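Long-range contact in mannan endo-1,6-alpha-mannosidase (Chaetomium thermophilum, PDB 6RY0), which probably acts as a transglycosidase on alpha-1,6-linked mannose, transferring GPI-anchored glycoproteins into the fungal cell wall: residues 130-135 and 199-204. Sequence-based numbering, arbitrary orientation. Where two conformers were deposited one is given.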
# COMPACT_ATOMS: atom_id res chain seq x y z
N GLN A 130 -7.17 -4.95 6.12
CA GLN A 130 -8.20 -5.19 5.12
C GLN A 130 -8.03 -4.22 3.94
O GLN A 130 -8.15 -4.61 2.77
CB GLN A 130 -9.59 -5.01 5.76
CG GLN A 130 -10.71 -5.33 4.82
CD GLN A 130 -12.05 -4.77 5.24
OE1 GLN A 130 -12.12 -3.80 6.01
NE2 GLN A 130 -13.13 -5.33 4.69
N GLY A 131 -7.72 -2.97 4.26
CA GLY A 131 -7.53 -1.96 3.25
C GLY A 131 -6.44 -2.28 2.29
O GLY A 131 -6.62 -2.04 1.09
N PHE A 132 -5.31 -2.79 2.77
CA PHE A 132 -4.21 -3.11 1.84
C PHE A 132 -4.61 -4.19 0.84
O PHE A 132 -4.23 -4.11 -0.33
CB PHE A 132 -2.94 -3.48 2.59
CG PHE A 132 -2.06 -2.33 2.84
CD1 PHE A 132 -1.12 -1.96 1.92
CD2 PHE A 132 -2.19 -1.56 4.00
CE1 PHE A 132 -0.30 -0.84 2.13
CE2 PHE A 132 -1.39 -0.45 4.18
CZ PHE A 132 -0.46 -0.11 3.23
N TRP A 133 -5.38 -5.20 1.27
CA TRP A 133 -5.90 -6.19 0.33
C TRP A 133 -6.85 -5.54 -0.65
O TRP A 133 -6.80 -5.81 -1.85
CB TRP A 133 -6.57 -7.34 1.07
CG TRP A 133 -5.61 -8.30 1.71
CD1 TRP A 133 -5.19 -8.33 2.98
CD2 TRP A 133 -4.95 -9.39 1.04
NE1 TRP A 133 -4.30 -9.38 3.16
CE2 TRP A 133 -4.16 -10.06 1.98
CE3 TRP A 133 -4.95 -9.85 -0.27
CZ2 TRP A 133 -3.38 -11.17 1.65
CZ3 TRP A 133 -4.19 -10.96 -0.60
CH2 TRP A 133 -3.42 -11.61 0.35
N GLY A 134 -7.75 -4.68 -0.18
CA GLY A 134 -8.64 -3.96 -1.07
C GLY A 134 -7.90 -3.12 -2.08
O GLY A 134 -8.31 -3.06 -3.25
N MET A 135 -6.82 -2.47 -1.65
CA MET A 135 -6.01 -1.67 -2.55
C MET A 135 -5.32 -2.52 -3.61
O MET A 135 -5.19 -2.08 -4.75
CB MET A 135 -5.01 -0.86 -1.72
CG MET A 135 -5.68 0.28 -0.98
SD MET A 135 -4.76 0.84 0.47
CE MET A 135 -3.25 1.30 -0.32
N ASN A 199 -7.60 5.31 8.04
CA ASN A 199 -8.35 6.33 7.34
C ASN A 199 -7.78 6.61 5.96
O ASN A 199 -8.53 6.85 5.02
CB ASN A 199 -8.42 7.57 8.25
CG ASN A 199 -9.37 7.32 9.38
OD1 ASN A 199 -10.59 7.38 9.16
ND2 ASN A 199 -8.85 6.98 10.56
N ALA A 200 -6.45 6.59 5.83
CA ALA A 200 -5.79 6.79 4.54
C ALA A 200 -6.15 5.68 3.56
O ALA A 200 -6.33 5.96 2.39
CB ALA A 200 -4.29 6.89 4.74
N CYS A 201 -6.21 4.44 4.03
CA CYS A 201 -6.60 3.34 3.14
C CYS A 201 -8.02 3.55 2.64
O CYS A 201 -8.31 3.37 1.45
CB CYS A 201 -6.49 1.99 3.86
SG CYS A 201 -4.82 1.42 4.22
N PHE A 202 -8.93 3.90 3.54
CA PHE A 202 -10.32 4.12 3.14
C PHE A 202 -10.46 5.30 2.19
O PHE A 202 -11.19 5.24 1.20
CB PHE A 202 -11.17 4.24 4.41
CG PHE A 202 -12.63 4.49 4.18
CD1 PHE A 202 -13.40 3.66 3.39
CD2 PHE A 202 -13.26 5.55 4.79
CE1 PHE A 202 -14.76 3.87 3.22
CE2 PHE A 202 -14.62 5.75 4.61
CZ PHE A 202 -15.36 4.95 3.82
N PHE A 203 -9.72 6.38 2.47
CA PHE A 203 -9.66 7.54 1.61
C PHE A 203 -9.17 7.16 0.22
O PHE A 203 -9.77 7.51 -0.79
CB PHE A 203 -8.73 8.58 2.24
CG PHE A 203 -8.33 9.69 1.31
CD1 PHE A 203 -9.28 10.56 0.80
CD2 PHE A 203 -7.02 9.87 0.94
CE1 PHE A 203 -8.93 11.55 -0.09
CE2 PHE A 203 -6.64 10.88 0.06
CZ PHE A 203 -7.60 11.71 -0.46
N ASP A 204 -8.02 6.49 0.18
CA ASP A 204 -7.42 6.13 -1.10
C ASP A 204 -8.35 5.24 -1.92
O ASP A 204 -8.52 5.43 -3.11
CB ASP A 204 -6.08 5.39 -0.82
CG ASP A 204 -5.28 5.13 -2.06
OD1 ASP A 204 -4.84 6.16 -2.67
OD2 ASP A 204 -5.05 3.95 -2.40
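The F132 ring takes the C201 sulfur obliquely at its CD2-CE2 side: SG sits 4.6 Å from the F132 ring centroid, 43° off the normal, a Cys sulfur-aromatic contact. The nearest ring atom, F132 CE2, is 3.9 Å from C201 SG. The other flat group, the D204 carboxylate, turns OD2 to M135, whose methyl CE stands 3.8 Å from D204 OD2 and off the carboxylate plane; the two side chains cross at about a right angle. Between these two groups the sulfurs meet, with M135 SD 3.8 Å from C201 SG. M135 has two deposited conformers, and its contacts here belong to one of them, in which the first two torsions bring SD beside the cysteine and a bend at chi3 (59°) then turns CE toward the acid.

Helices 127-142 and 196-213 run in the same direction, their local axes 25° apart and 9.2 Å at closest approach, as neighbouring inner helices do in the (alpha/alpha)6 barrel of glycosyl hydrolase family 76. The closeness centres on G131: its CA lies 5.4 Å from C201 CA and 4.1 Å from C201 CB, so the cysteine packs directly against bare backbone.

The contact is buried, and the D204 charge is met by R208 of the same helix, in a salt bridge to OD2, while H269 of helix 261-278 is hydrogen-bonded to OD1. L266 touches both M135 and D204. The F132 side chain lies about 6 Å from that of D129, a ligand of a second calcium ion that is absent from this model.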